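Side-chain contacts in histidine triad (HIT) protein (PDB 4EGU), which binds guanosine monophosphate and zinc, and probably acts as a nucleotide hydrolase or transferase of the histidine triad superfamily: residues A[18-21]-A[22-25]; A[49-52]-A[53-56]; A[61-64]-A[65-69]; A[111-114]-A[115-118]. All coordinates share one frame; numbering follows the deposited sequence.

Contact 1: A[18-21]-A[22-25]; sequences STKV and YEDD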
ATOM      1  N   SER A  18     -21.426   8.993   4.613  1.00 17.46           N
ATOM      2  CA  SER A  18     -20.452   8.002   5.013  1.00 16.55           C
ATOM      3  C   SER A  18     -20.149   8.192   6.495  1.00 16.23           C
ATOM      4  O   SER A  18     -20.522   9.207   7.105  1.00 18.82           O
ATOM      5  CB  SER A  18     -19.167   8.151   4.202  1.00 17.73           C
ATOM      6  OG  SER A  18     -18.511   9.370   4.490  1.00 19.03           O
ATOM      7  N   THR A  19     -19.448   7.219   7.065  1.00 15.86           N
ATOM      8  CA  THR A  19     -18.985   7.304   8.436  1.00 16.45           C
ATOM      9  C   THR A  19     -17.521   7.725   8.412  1.00 15.23           C
ATOM     10  O   THR A  19     -16.634   6.939   8.088  1.00 15.00           O
ATOM     11  CB  THR A  19     -19.166   5.970   9.172  1.00 19.68           C
ATOM     12  OG1 THR A  19     -20.555   5.625   9.197  1.00 22.93           O
ATOM     13  CG2 THR A  19     -18.642   6.061  10.597  1.00 20.02           C
ATOM     14  N   LYS A  20     -17.290   8.983   8.761  1.00 15.75           N
ATOM     15  CA  LYS A  20     -15.997   9.628   8.629  1.00 16.63           C
ATOM     16  C   LYS A  20     -15.055   9.300   9.775  1.00 15.57           C
ATOM     17  O   LYS A  20     -15.420   9.350  10.951  1.00 20.03           O
ATOM     18  CB  LYS A  20     -16.217  11.123   8.594  1.00 21.67           C
ATOM     19  CG  LYS A  20     -15.000  11.889   8.227  1.00 23.34           C
ATOM     20  CD  LYS A  20     -15.328  13.338   8.033  1.00 24.90           C
ATOM     21  CE  LYS A  20     -15.062  14.102   9.293  1.00 24.43           C
ATOM     22  NZ  LYS A  20     -15.174  15.539   9.016  1.00 22.77           N
ATOM     23  N   VAL A  21     -13.837   8.969   9.408  1.00 11.22           N
ATOM     24  CA  VAL A  21     -12.753   8.643  10.310  1.00 11.30           C
ATOM     25  C   VAL A  21     -11.675   9.731  10.331  1.00 10.32           C
ATOM     26  O   VAL A  21     -10.998   9.939  11.342  1.00 12.37           O
ATOM     27  CB  VAL A  21     -12.138   7.281   9.846  1.00 12.66           C
ATOM     28  CG1 VAL A  21     -10.908   6.925  10.655  1.00 14.10           C
ATOM     29  CG2 VAL A  21     -13.186   6.186   9.929  1.00 13.36           C
ATOM     30  N   TYR A  22     -11.494  10.406   9.202  1.00 10.00           N
ATOM     31  CA  TYR A  22     -10.508  11.464   9.071  1.00  9.58           C
ATOM     32  C   TYR A  22     -10.970  12.433   8.010  1.00  9.01           C
ATOM     33  O   TYR A  22     -11.525  12.013   6.986  1.00  9.75           O
ATOM     34  CB  TYR A  22      -9.156  10.879   8.646  1.00 10.23           C
ATOM     35  CG  TYR A  22      -8.077  11.918   8.446  1.00  9.74           C
ATOM     36  CD1 TYR A  22      -7.226  12.258   9.491  1.00 10.69           C
ATOM     37  CD2 TYR A  22      -7.924  12.582   7.243  1.00  9.79           C
ATOM     38  CE1 TYR A  22      -6.244  13.207   9.326  1.00 11.16           C
ATOM     39  CE2 TYR A  22      -6.943  13.556   7.074  1.00 10.10           C
ATOM     40  CZ  TYR A  22      -6.105  13.865   8.139  1.00 10.21           C
ATOM     41  OH  TYR A  22      -5.101  14.803   8.031  1.00 11.58           O
ATOM     42  N   GLU A  23     -10.691  13.713   8.185  1.00  9.08           N
ATOM     43  CA  GLU A  23     -10.832  14.654   7.093  1.00  9.44           C
ATOM     44  C   GLU A  23      -9.884  15.825   7.286  1.00  9.81           C
ATOM     45  O   GLU A  23      -9.780  16.385   8.391  1.00 11.60           O
ATOM     46  CB  GLU A  23     -12.272  15.164   6.953  1.00  9.98           C
ATOM     47  CG  GLU A  23     -12.514  15.903   5.630  1.00 11.69           C
ATOM     48  CD  GLU A  23     -13.935  16.412   5.442  1.00 12.79           C
ATOM     49  OE1 GLU A  23     -14.778  16.191   6.333  1.00 15.68           O
ATOM     50  OE2 GLU A  23     -14.195  17.050   4.399  1.00 14.49           O
ATOM     51  N   ASP A  24      -9.254  16.237   6.199  1.00  9.54           N
ATOM     52  CA  ASP A  24      -8.560  17.511   6.114  1.00  9.90           C
ATOM     53  C   ASP A  24      -8.894  18.129   4.752  1.00 10.69           C
ATOM     54  O   ASP A  24      -9.868  17.714   4.095  1.00 11.59           O
ATOM     55  CB  ASP A  24      -7.049  17.378   6.421  1.00 10.59           C
ATOM     56  CG  ASP A  24      -6.265  16.570   5.383  1.00 11.14           C
ATOM     57  OD1 ASP A  24      -6.746  16.363   4.264  1.00 11.46           O
ATOM     58  OD2 ASP A  24      -5.122  16.160   5.731  1.00 12.63           O
ATOM     59  N   ASP A  25      -8.134  19.133   4.330  1.00 10.99           N
ATOM     60  CA  ASP A  25      -8.423  19.807   3.072  1.00 12.33           C
ATOM     61  C   ASP A  25      -8.200  18.956   1.832  1.00 12.97           C
ATOM     62  O   ASP A  25      -8.693  19.314   0.773  1.00 15.98           O
ATOM     63  CB  ASP A  25      -7.610  21.097   2.937  1.00 13.46           C
ATOM     64  CG  ASP A  25      -6.100  20.867   2.925  1.00 14.72           C
ATOM     65  OD1 ASP A  25      -5.612  19.874   3.496  1.00 16.62           O
ATOM     66  OD2 ASP A  25      -5.389  21.715   2.341  1.00 19.58           O
TER
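With chi1 at -170° the Lys20 chain leaves the backbone with CG on the far side from its own nitrogen, and a bend at chi3 (95°) turns CE and NZ toward Glu23. Glu23 stays extended beyond CG and meets the lysine at about a right angle. Lys20 NZ reaches OE1 of Glu23 at 2.8 Å, a hydrogen-bonded salt bridge that uses the anti lone pair of the carboxylate oxygen, the one directed away from OE2. The aliphatic part of the lysine adds to the fit: Lys20 CD lies 3.4 Å from OE1 of Glu23, and Lys20 CG is 3.7 Å from Tyr22 O. Glu23 has a second cation, since OE2 pairs with Lys46, and the carboxylate is thereby shared between two lysines, which probably keeps it ionised.

A classic beta bulge, in which Val21 and Tyr22 are both set against Ala29, probably accounts for side chains three positions apart lying on one side of the strand. Beyond the bulge, the Tyr22 hydroxyl donates to OD2 of Asp24 at 2.7 Å. The carboxylate oxygen lies in the plane of the tyrosine ring, at its edge, but is itself approached from well above the carboxylate plane. OD2 is also hydrogen-bonded to His65 NE2, while OD1 accepts from the backbone of Arg26 and Val27, holding the turn that follows.

Strand 20-23 is an outermost strand of the sheet within this chain and forms a hairpin with strand 27-31. Tyr22 packs on Val69 and Ile73 of helix 61-77, whereas Lys20 touches Leu28 of the partner strand.

Contact 2: A[49-52]-A[53-56]; sequences YDSL and IDIP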
ATOM      1  N   TYR A  49      -8.349  10.663  -8.977  1.00 10.06           N
ATOM      2  CA  TYR A  49      -7.434   9.955  -9.860  1.00 10.75           C
ATOM      3  C   TYR A  49      -8.053   8.588 -10.101  1.00  9.81           C
ATOM      4  O   TYR A  49      -8.556   7.972  -9.156  1.00  9.87           O
ATOM      5  CB  TYR A  49      -6.062   9.732  -9.206  1.00 11.72           C
ATOM      6  CG  TYR A  49      -5.275  10.949  -8.925  1.00 12.64           C
ATOM      7  CD1 TYR A  49      -4.483  11.511  -9.928  1.00 14.01           C
ATOM      8  CD2 TYR A  49      -5.231  11.483  -7.655  1.00 14.02           C
ATOM      9  CE1 TYR A  49      -3.701  12.599  -9.681  1.00 14.06           C
ATOM     10  CE2 TYR A  49      -4.458  12.584  -7.401  1.00 15.61           C
ATOM     11  CZ  TYR A  49      -3.689  13.137  -8.414  1.00 14.24           C
ATOM     12  OH  TYR A  49      -2.909  14.234  -8.134  1.00 17.06           O
ATOM     13  N   ASP A  50      -8.013   8.072 -11.327  1.00 10.72           N
ATOM     14  CA  ASP A  50      -8.685   6.819 -11.593  1.00 11.24           C
ATOM     15  C   ASP A  50      -8.034   5.643 -10.835  1.00 10.38           C
ATOM     16  O   ASP A  50      -8.711   4.697 -10.469  1.00 11.51           O
ATOM     17  CB  ASP A  50      -8.665   6.473 -13.093  1.00 14.18           C
ATOM     18  CG  ASP A  50      -9.494   7.398 -13.968  1.00 17.70           C
ATOM     19  OD1 ASP A  50     -10.360   8.129 -13.473  1.00 18.39           O
ATOM     20  OD2 ASP A  50      -9.281   7.357 -15.202  1.00 20.82           O
ATOM     21  N   SER A  51      -6.715   5.699 -10.653  1.00 10.51           N
ATOM     22  CA  SER A  51      -5.933   4.604 -10.071  1.00  9.52           C
ATOM     23  C   SER A  51      -4.516   5.096  -9.832  1.00  9.31           C
ATOM     24  O   SER A  51      -4.138   6.176 -10.274  1.00  9.94           O
ATOM     25  CB  SER A  51      -5.872   3.395 -11.007  1.00 10.89           C
ATOM     26  OG  SER A  51      -4.978   3.618 -12.078  1.00 12.03           O
ATOM     27  N   LEU A  52      -3.716   4.261  -9.175  1.00  9.24           N
ATOM     28  CA  LEU A  52      -2.330   4.585  -8.893  1.00  9.34           C
ATOM     29  C   LEU A  52      -1.525   4.931 -10.151  1.00  9.34           C
ATOM     30  O   LEU A  52      -0.689   5.834 -10.137  1.00 10.03           O
ATOM     31  CB  LEU A  52      -1.693   3.410  -8.132  1.00  9.79           C
ATOM     32  CG  LEU A  52      -0.220   3.530  -7.818  1.00 10.44           C
ATOM     33  CD1 LEU A  52       0.093   4.732  -6.976  1.00 11.87           C
ATOM     34  CD2 LEU A  52       0.231   2.255  -7.123  1.00 12.14           C
ATOM     35  N   ILE A  53      -1.753   4.207 -11.243  1.00 10.12           N
ATOM     36  CA  ILE A  53      -0.976   4.474 -12.459  1.00 11.66           C
ATOM     37  C   ILE A  53      -1.342   5.783 -13.131  1.00 11.29           C
ATOM     38  O   ILE A  53      -0.614   6.222 -14.028  1.00 13.46           O
ATOM     39  CB  ILE A  53      -1.013   3.326 -13.479  1.00 12.59           C
ATOM     40  CG1 ILE A  53      -2.411   3.091 -14.046  1.00 13.42           C
ATOM     41  CG2 ILE A  53      -0.454   2.098 -12.879  1.00 14.52           C
ATOM     42  CD1 ILE A  53      -2.402   2.070 -15.195  1.00 15.57           C
ATOM     43  N   ASP A  54      -2.440   6.402 -12.723  1.00 11.16           N
ATOM     44  CA  ASP A  54      -2.869   7.669 -13.277  1.00 11.99           C
ATOM     45  C   ASP A  54      -2.342   8.867 -12.486  1.00 13.19           C
ATOM     46  O   ASP A  54      -2.604   9.999 -12.857  1.00 15.49           O
ATOM     47  CB  ASP A  54      -4.377   7.650 -13.404  1.00 13.63           C
ATOM     48  CG  ASP A  54      -4.833   6.559 -14.375  1.00 15.28           C
ATOM     49  OD1 ASP A  54      -4.474   6.642 -15.565  1.00 19.72           O
ATOM     50  OD2 ASP A  54      -5.528   5.605 -13.948  1.00 15.45           O
ATOM     51  N   ILE A  55      -1.563   8.615 -11.440  1.00 12.04           N
ATOM     52  CA  ILE A  55      -0.954   9.715 -10.698  1.00 12.11           C
ATOM     53  C   ILE A  55       0.398  10.040 -11.351  1.00 11.53           C
ATOM     54  O   ILE A  55       1.270   9.183 -11.380  1.00 12.38           O
ATOM     55  CB  ILE A  55      -0.714   9.357  -9.225  1.00 11.41           C
ATOM     56  CG1 ILE A  55      -1.973   8.875  -8.513  1.00 11.87           C
ATOM     57  CG2 ILE A  55      -0.154  10.581  -8.505  1.00 11.66           C
ATOM     58  CD1 ILE A  55      -1.643   8.361  -7.151  1.00 12.25           C
ATOM     59  N   PRO A  56       0.575  11.267 -11.860  1.00 12.66           N
ATOM     60  CA  PRO A  56       1.906  11.595 -12.393  1.00 13.64           C
ATOM     61  C   PRO A  56       2.961  11.552 -11.308  1.00 12.23           C
ATOM     62  O   PRO A  56       2.656  11.833 -10.143  1.00 11.84           O
ATOM     63  CB  PRO A  56       1.749  13.020 -12.934  1.00 16.93           C
ATOM     64  CG  PRO A  56       0.498  13.521 -12.396  1.00 19.19           C
ATOM     65  CD  PRO A  56      -0.363  12.395 -11.941  1.00 13.28           C
TER
HETATM   66  O   HOH W   1      -7.594   5.163 -16.013  1.00 25.59           O
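Two successive tight turns shape the backbone here: Asp54 N donates to Ser51 O at 3.0 Å and Ile55 N to Leu52 O at 3.2 Å, as in a short piece of 3-10 helix. The side chain of Ser51 adds a bond across the first of these turns. Its OG, with chi1 at 76°, stands between its own backbone nitrogen and carbonyl carbon and donates to OD2 of Asp54 at 2.8 Å, coming from above the carboxylate plane. Ser51 OG in turn receives a long, weak bond from Ile53 N.

OD2 of Asp54 is gripped a second time by a water that donates both to it and, at 2.9 Å, to OD2 of Asp50. This bridge would soften the repulsion between two carboxylates whose OD2 atoms are 4.3 Å apart. Farther along, Ile55 lays CG1 over one face of the Tyr49 ring, a CH-pi contact 4.0 Å from the centroid, and Pro56 CD approaches Tyr49 CE1 at a similar distance. The tyrosine hydroxyl is anchored by Glu59. Ile55 CD1 also meets Leu52 CD1, while the Leu52 carbonyl accepts a further hydrogen bond from Asn71 of the second subunit.

Asp50 connects this turn to the metal. Its OD1 is hydrogen-bonded to NE2 of His48, a ligand of the zinc held by Cys6, Cys9, His48 and His100. A carboxylate behind a metal-bound histidine is a familiar second-shell feature of zinc sites; it probably orients the imidazole and may strengthen it as a donor to the metal.

Contact 3: A[61-64]-A[65-69]; sequences DIVS and HIHVV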
ATOM      1  N   ASP A  61       3.222  12.753  -4.072  1.00 10.93           N
ATOM      2  CA  ASP A  61       3.147  13.155  -2.686  0.50 10.64           C
ATOM      3  C   ASP A  61       1.760  12.933  -2.081  1.00 10.37           C
ATOM      4  O   ASP A  61       1.648  12.833  -0.863  1.00 11.31           O
ATOM      5  CB  ASP A  61       3.614  14.604  -2.478  0.50 11.74           C
ATOM      6  CG  ASP A  61       2.899  15.620  -3.375  0.50 12.87           C
ATOM      7  OD1 ASP A  61       1.988  15.269  -4.156  0.50 14.96           O
ATOM      8  OD2 ASP A  61       3.272  16.809  -3.289  0.50 15.37           O
ATOM      9  N   ILE A  62       0.703  12.824  -2.893  1.00  9.98           N
ATOM     10  CA  ILE A  62      -0.595  12.504  -2.306  1.00  9.84           C
ATOM     11  C   ILE A  62      -0.528  11.153  -1.598  1.00  9.17           C
ATOM     12  O   ILE A  62      -1.200  10.941  -0.581  1.00  9.62           O
ATOM     13  CB  ILE A  62      -1.731  12.575  -3.351  1.00 11.71           C
ATOM     14  CG1 ILE A  62      -3.101  12.440  -2.679  1.00 13.29           C
ATOM     15  CG2 ILE A  62      -1.575  11.529  -4.429  1.00 11.40           C
ATOM     16  CD1 ILE A  62      -3.418  13.488  -1.624  1.00 14.89           C
ATOM     17  N   VAL A  63       0.274  10.225  -2.120  1.00  9.24           N
ATOM     18  CA  VAL A  63       0.419   8.912  -1.486  1.00  9.06           C
ATOM     19  C   VAL A  63       1.157   9.033  -0.138  1.00  8.52           C
ATOM     20  O   VAL A  63       0.793   8.352   0.826  1.00  8.66           O
ATOM     21  CB  VAL A  63       1.084   7.905  -2.445  1.00 10.39           C
ATOM     22  CG1 VAL A  63       1.329   6.573  -1.755  1.00 11.58           C
ATOM     23  CG2 VAL A  63       0.206   7.710  -3.676  1.00 12.78           C
ATOM     24  N   SER A  64       2.170   9.884  -0.038  1.00  8.68           N
ATOM     25  CA  SER A  64       2.825  10.089   1.241  1.00  9.55           C
ATOM     26  C   SER A  64       1.843  10.710   2.251  1.00  8.71           C
ATOM     27  O   SER A  64       1.808  10.284   3.405  1.00  9.01           O
ATOM     28  CB  SER A  64       4.113  10.870   1.110  1.00 12.57           C
ATOM     29  OG  SER A  64       3.890  12.102   0.563  1.00 19.45           O
ATOM     30  N   HIS A  65       1.037  11.673   1.804  1.00  9.46           N
ATOM     31  CA  HIS A  65       0.085  12.261   2.720  1.00 10.08           C
ATOM     32  C   HIS A  65      -0.943  11.218   3.191  1.00  9.25           C
ATOM     33  O   HIS A  65      -1.270  11.179   4.386  1.00  9.15           O
ATOM     34  CB  HIS A  65      -0.596  13.482   2.130  1.00 11.26           C
ATOM     35  CG  HIS A  65      -1.416  14.206   3.146  1.00 12.22           C
ATOM     36  ND1 HIS A  65      -0.899  14.704   4.327  1.00 14.23           N
ATOM     37  CD2 HIS A  65      -2.742  14.451   3.187  1.00 12.32           C
ATOM     38  CE1 HIS A  65      -1.872  15.267   5.025  1.00 14.60           C
ATOM     39  NE2 HIS A  65      -3.000  15.135   4.347  1.00 13.01           N
ATOM     40  N   ILE A  66      -1.418  10.380   2.279  1.00  8.42           N
ATOM     41  CA  ILE A  66      -2.302   9.302   2.661  1.00  8.35           C
ATOM     42  C   ILE A  66      -1.671   8.421   3.737  1.00  7.72           C
ATOM     43  O   ILE A  66      -2.354   7.992   4.662  1.00  8.04           O
ATOM     44  CB  ILE A  66      -2.718   8.512   1.413  1.00  8.79           C
ATOM     45  CG1 ILE A  66      -3.759   9.319   0.613  1.00 10.44           C
ATOM     46  CG2 ILE A  66      -3.212   7.114   1.750  1.00  9.28           C
ATOM     47  CD1 ILE A  66      -4.061   8.738  -0.774  1.00 13.84           C
ATOM     48  N   HIS A  67      -0.375   8.127   3.608  1.00  7.85           N
ATOM     49  CA  HIS A  67       0.304   7.291   4.598  1.00  7.57           C
ATOM     50  C   HIS A  67       0.498   7.980   5.955  1.00  7.47           C
ATOM     51  O   HIS A  67       0.413   7.313   6.982  1.00  7.93           O
ATOM     52  CB  HIS A  67       1.602   6.737   4.043  1.00  7.70           C
ATOM     53  CG  HIS A  67       1.382   5.563   3.125  1.00  8.04           C
ATOM     54  ND1 HIS A  67       0.877   5.660   1.852  1.00  8.35           N
ATOM     55  CD2 HIS A  67       1.545   4.234   3.343  1.00  9.00           C
ATOM     56  CE1 HIS A  67       0.765   4.436   1.336  1.00  9.16           C
ATOM     57  NE2 HIS A  67       1.169   3.552   2.220  1.00  9.58           N
ATOM     58  N   VAL A  68       0.740   9.293   5.978  1.00  7.95           N
ATOM     59  CA  VAL A  68       0.718  10.015   7.246  1.00  8.18           C
ATOM     60  C   VAL A  68      -0.668   9.863   7.902  1.00  7.99           C
ATOM     61  O   VAL A  68      -0.764   9.618   9.106  1.00  8.40           O
ATOM     62  CB  VAL A  68       1.096  11.496   7.053  1.00  9.33           C
ATOM     63  CG1 VAL A  68       0.811  12.289   8.334  1.00 11.09           C
ATOM     64  CG2 VAL A  68       2.558  11.600   6.646  1.00 10.83           C
ATOM     65  N   VAL A  69      -1.727  10.008   7.106  1.00  7.99           N
ATOM     66  CA  VAL A  69      -3.089   9.850   7.610  1.00  8.07           C
ATOM     67  C   VAL A  69      -3.314   8.439   8.171  1.00  7.43           C
ATOM     68  O   VAL A  69      -3.885   8.299   9.252  1.00  8.01           O
ATOM     69  CB  VAL A  69      -4.103  10.231   6.525  1.00  8.91           C
ATOM     70  CG1 VAL A  69      -5.523   9.842   6.927  1.00  9.43           C
ATOM     71  CG2 VAL A  69      -3.992  11.723   6.215  1.00  9.97           C
TER
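His67 and Val63 lie side by side and point the same way, one helical turn apart, with CG1 of the valine 3.7 Å from ND1 of the imidazole. The ring is turned so that this nitrogen looks back along the helix. His67 chi1 of -79° keeps CG beside the backbone N, which brings His67 ND1 within 2.9 Å of Val63 O, to which it donates. The oxygen lies at the edge of the imidazole, close to its plane. It is also the acceptor for the backbone N of His67, and the two donors reach it from opposite faces of the carbonyl plane. The ND1 bond holds the ring rotation and indicates that ND1 carries a proton; Tyr103 meets the same imidazole in an edge-to-face contact.

Next round the helix, Ile66 runs past Ile62, its CG1 only 3.3 Å from the carbonyl O of Ile62, while Ile66 CD1 meets Ile62 CG1 more loosely, at 4.3 Å. His65 leads away toward Asp24, and CG2 of Val69 sits over its ring.

The repeated i to i+4 bonds, such as Ile66 N to Ile62 O at 2.9 Å, are those of an alpha-helix. Its Ser64 packs on Ser64 of the second subunit, Val63 packs on His67 of that subunit, and His67 on its Val63: the helix-to-helix dimer interface familiar from HINT-type histidine triad proteins.

Contact 4: A[111-114]-A[115-118]; sequences LPNY and EAGQ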
ATOM      1  N   LEU A 111      -4.855 -10.789  10.849  1.00 11.51           N
ATOM      2  CA  LEU A 111      -5.381 -10.912   9.495  1.00 11.75           C
ATOM      3  C   LEU A 111      -4.858 -12.164   8.808  1.00 14.13           C
ATOM      4  O   LEU A 111      -3.707 -12.537   8.993  1.00 17.38           O
ATOM      5  CB  LEU A 111      -4.990  -9.692   8.668  1.00 11.62           C
ATOM      6  CG  LEU A 111      -5.510  -8.362   9.182  1.00 11.13           C
ATOM      7  CD1 LEU A 111      -4.795  -7.222   8.475  1.00 12.60           C
ATOM      8  CD2 LEU A 111      -7.018  -8.251   8.986  1.00 12.58           C
ATOM      9  N   PRO A 112      -5.708 -12.831   8.005  1.00 13.19           N
ATOM     10  CA  PRO A 112      -5.215 -13.945   7.182  1.00 14.40           C
ATOM     11  C   PRO A 112      -4.362 -13.441   6.009  1.00 12.88           C
ATOM     12  O   PRO A 112      -4.547 -12.319   5.584  1.00 14.27           O
ATOM     13  CB  PRO A 112      -6.506 -14.573   6.660  1.00 16.46           C
ATOM     14  CG  PRO A 112      -7.440 -13.423   6.569  1.00 17.95           C
ATOM     15  CD  PRO A 112      -7.143 -12.579   7.768  1.00 15.24           C
ATOM     16  N   ASN A 113      -3.485 -14.288   5.463  1.00 12.18           N
ATOM     17  CA  ASN A 113      -2.782 -13.977   4.220  1.00 12.07           C
ATOM     18  C   ASN A 113      -3.681 -14.393   3.067  1.00 11.55           C
ATOM     19  O   ASN A 113      -3.624 -15.515   2.574  1.00 11.54           O
ATOM     20  CB  ASN A 113      -1.422 -14.672   4.131  1.00 12.36           C
ATOM     21  CG  ASN A 113      -0.622 -14.214   2.928  1.00 12.32           C
ATOM     22  OD1 ASN A 113      -1.182 -13.702   1.953  1.00 13.77           O
ATOM     23  ND2 ASN A 113       0.681 -14.415   2.975  1.00 13.88           N
ATOM     24  N   TYR A 114      -4.565 -13.479   2.694  1.00 11.99           N
ATOM     25  CA  TYR A 114      -5.582 -13.767   1.709  1.00 11.76           C
ATOM     26  C   TYR A 114      -4.977 -14.272   0.394  1.00 12.49           C
ATOM     27  O   TYR A 114      -5.496 -15.183  -0.237  1.00 12.60           O
ATOM     28  CB  TYR A 114      -6.375 -12.518   1.421  1.00 13.24           C
ATOM     29  CG  TYR A 114      -7.269 -12.068   2.526  1.00 14.36           C
ATOM     30  CD1 TYR A 114      -8.429 -12.778   2.778  1.00 16.23           C
ATOM     31  CD2 TYR A 114      -7.000 -10.939   3.287  1.00 16.27           C
ATOM     32  CE1 TYR A 114      -9.290 -12.412   3.754  1.00 19.30           C
ATOM     33  CE2 TYR A 114      -7.880 -10.552   4.291  1.00 18.87           C
ATOM     34  CZ  TYR A 114      -9.020 -11.309   4.510  1.00 19.95           C
ATOM     35  OH  TYR A 114      -9.914 -10.957   5.492  1.00 23.06           O
ATOM     36  N   GLU A 115      -3.900 -13.634  -0.080  1.00 12.45           N
ATOM     37  CA  GLU A 115      -3.361 -13.982  -1.393  1.00 13.77           C
ATOM     38  C   GLU A 115      -2.634 -15.318  -1.370  1.00 13.58           C
ATOM     39  O   GLU A 115      -2.412 -15.909  -2.416  1.00 16.31           O
ATOM     40  CB  GLU A 115      -2.473 -12.863  -1.936  1.00 14.53           C
ATOM     41  CG  GLU A 115      -3.239 -11.606  -2.308  1.00 14.74           C
ATOM     42  CD  GLU A 115      -3.594 -10.712  -1.141  1.00 12.92           C
ATOM     43  OE1 GLU A 115      -4.326  -9.759  -1.431  1.00 14.18           O
ATOM     44  OE2 GLU A 115      -3.152 -10.925   0.012  1.00 14.29           O
ATOM     45  N   ALA A 116      -2.268 -15.805  -0.187  1.00 12.23           N
ATOM     46  CA  ALA A 116      -1.752 -17.176  -0.036  1.00 12.98           C
ATOM     47  C   ALA A 116      -2.881 -18.212   0.155  1.00 13.87           C
ATOM     48  O   ALA A 116      -2.607 -19.401   0.316  1.00 17.43           O
ATOM     49  CB  ALA A 116      -0.810 -17.236   1.111  1.00 14.56           C
ATOM     50  N   GLY A 117      -4.129 -17.762   0.109  1.00 12.53           N
ATOM     51  CA  GLY A 117      -5.287 -18.647   0.207  1.00 13.20           C
ATOM     52  C   GLY A 117      -5.974 -18.683   1.567  1.00 12.25           C
ATOM     53  O   GLY A 117      -7.021 -19.288   1.694  1.00 12.97           O
ATOM     54  N   GLN A 118      -5.392 -18.085   2.593  1.00 12.53           N
ATOM     55  CA  GLN A 118      -5.996 -18.097   3.918  1.00 13.22           C
ATOM     56  C   GLN A 118      -7.196 -17.177   3.976  1.00 13.63           C
ATOM     57  O   GLN A 118      -7.178 -16.109   3.398  1.00 17.11           O
ATOM     58  CB  GLN A 118      -4.989 -17.645   4.964  1.00 13.90           C
ATOM     59  CG  GLN A 118      -3.735 -18.433   4.993  1.00 15.70           C
ATOM     60  CD  GLN A 118      -2.785 -17.936   6.053  1.00 15.78           C
ATOM     61  OE1 GLN A 118      -2.871 -16.800   6.520  1.00 16.53           O
ATOM     62  NE2 GLN A 118      -1.867 -18.780   6.443  1.00 19.45           N
TER
HETATM   63  O   HOH W   2      -0.549 -11.194   0.890  1.00 14.18           O
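The ring of Tyr114 is approached obliquely by the carbonyl O of Gln118, 3.6 Å from CD1, while Pro112 CG rests over one face, displaced toward the rim. The same Gln118 oxygen takes a CA-H contact from Tyr114. The amide of Asn113 has the methyl of Ala116 against it, Ala116 CB lying 3.5 Å from Asn113 CG, and its OD1 accepts from Ala116 N from well above the amide plane.

Gln118 closes the turn twice. Its chain, extended beyond CG, carries OE1 to the backbone N of Asn113 at 2.8 Å in an almost straight bond (172°), and its own N donates to Asn113 O at 3.1 Å. Inside this loop Gly117 N bonds Tyr114 O at 2.9 Å. A water donates to both Asn113 OD1 and Glu115 OE2, whereas OE1 of Glu115 is hydrogen-bonded to Tyr114 OH and salt-bridged to Arg85, both of the second subunit.

This turn follows strand 103-107. Tyr114 packs on Arg85 of strand 84-90 and stacks with Tyr114 of the second subunit, and Glu115 reaches across to Leu106 on that subunit's strand 103-107.

The four contacts follow one another along the chain without overlap. Helix 61-77, which carries contact 3, joins the first three: the centre of contact 3 is about 14 Å from those of contacts 1 and 2, which are themselves about 21 Å apart and do not touch. Contacts 1 and 3 meet at Asp24 and His65, tying the hairpin to the helix, and Ile55 packs on Ile62 and Val63 between contacts 2 and 3, linking the helix to the loop beside the zinc. Contact 4 stands apart, centres 26 to 29 Å away, in the C-terminal tail. Contacts 2, 3 and 4 all touch the second subunit, so dimerisation involves loop, helix and tail alike.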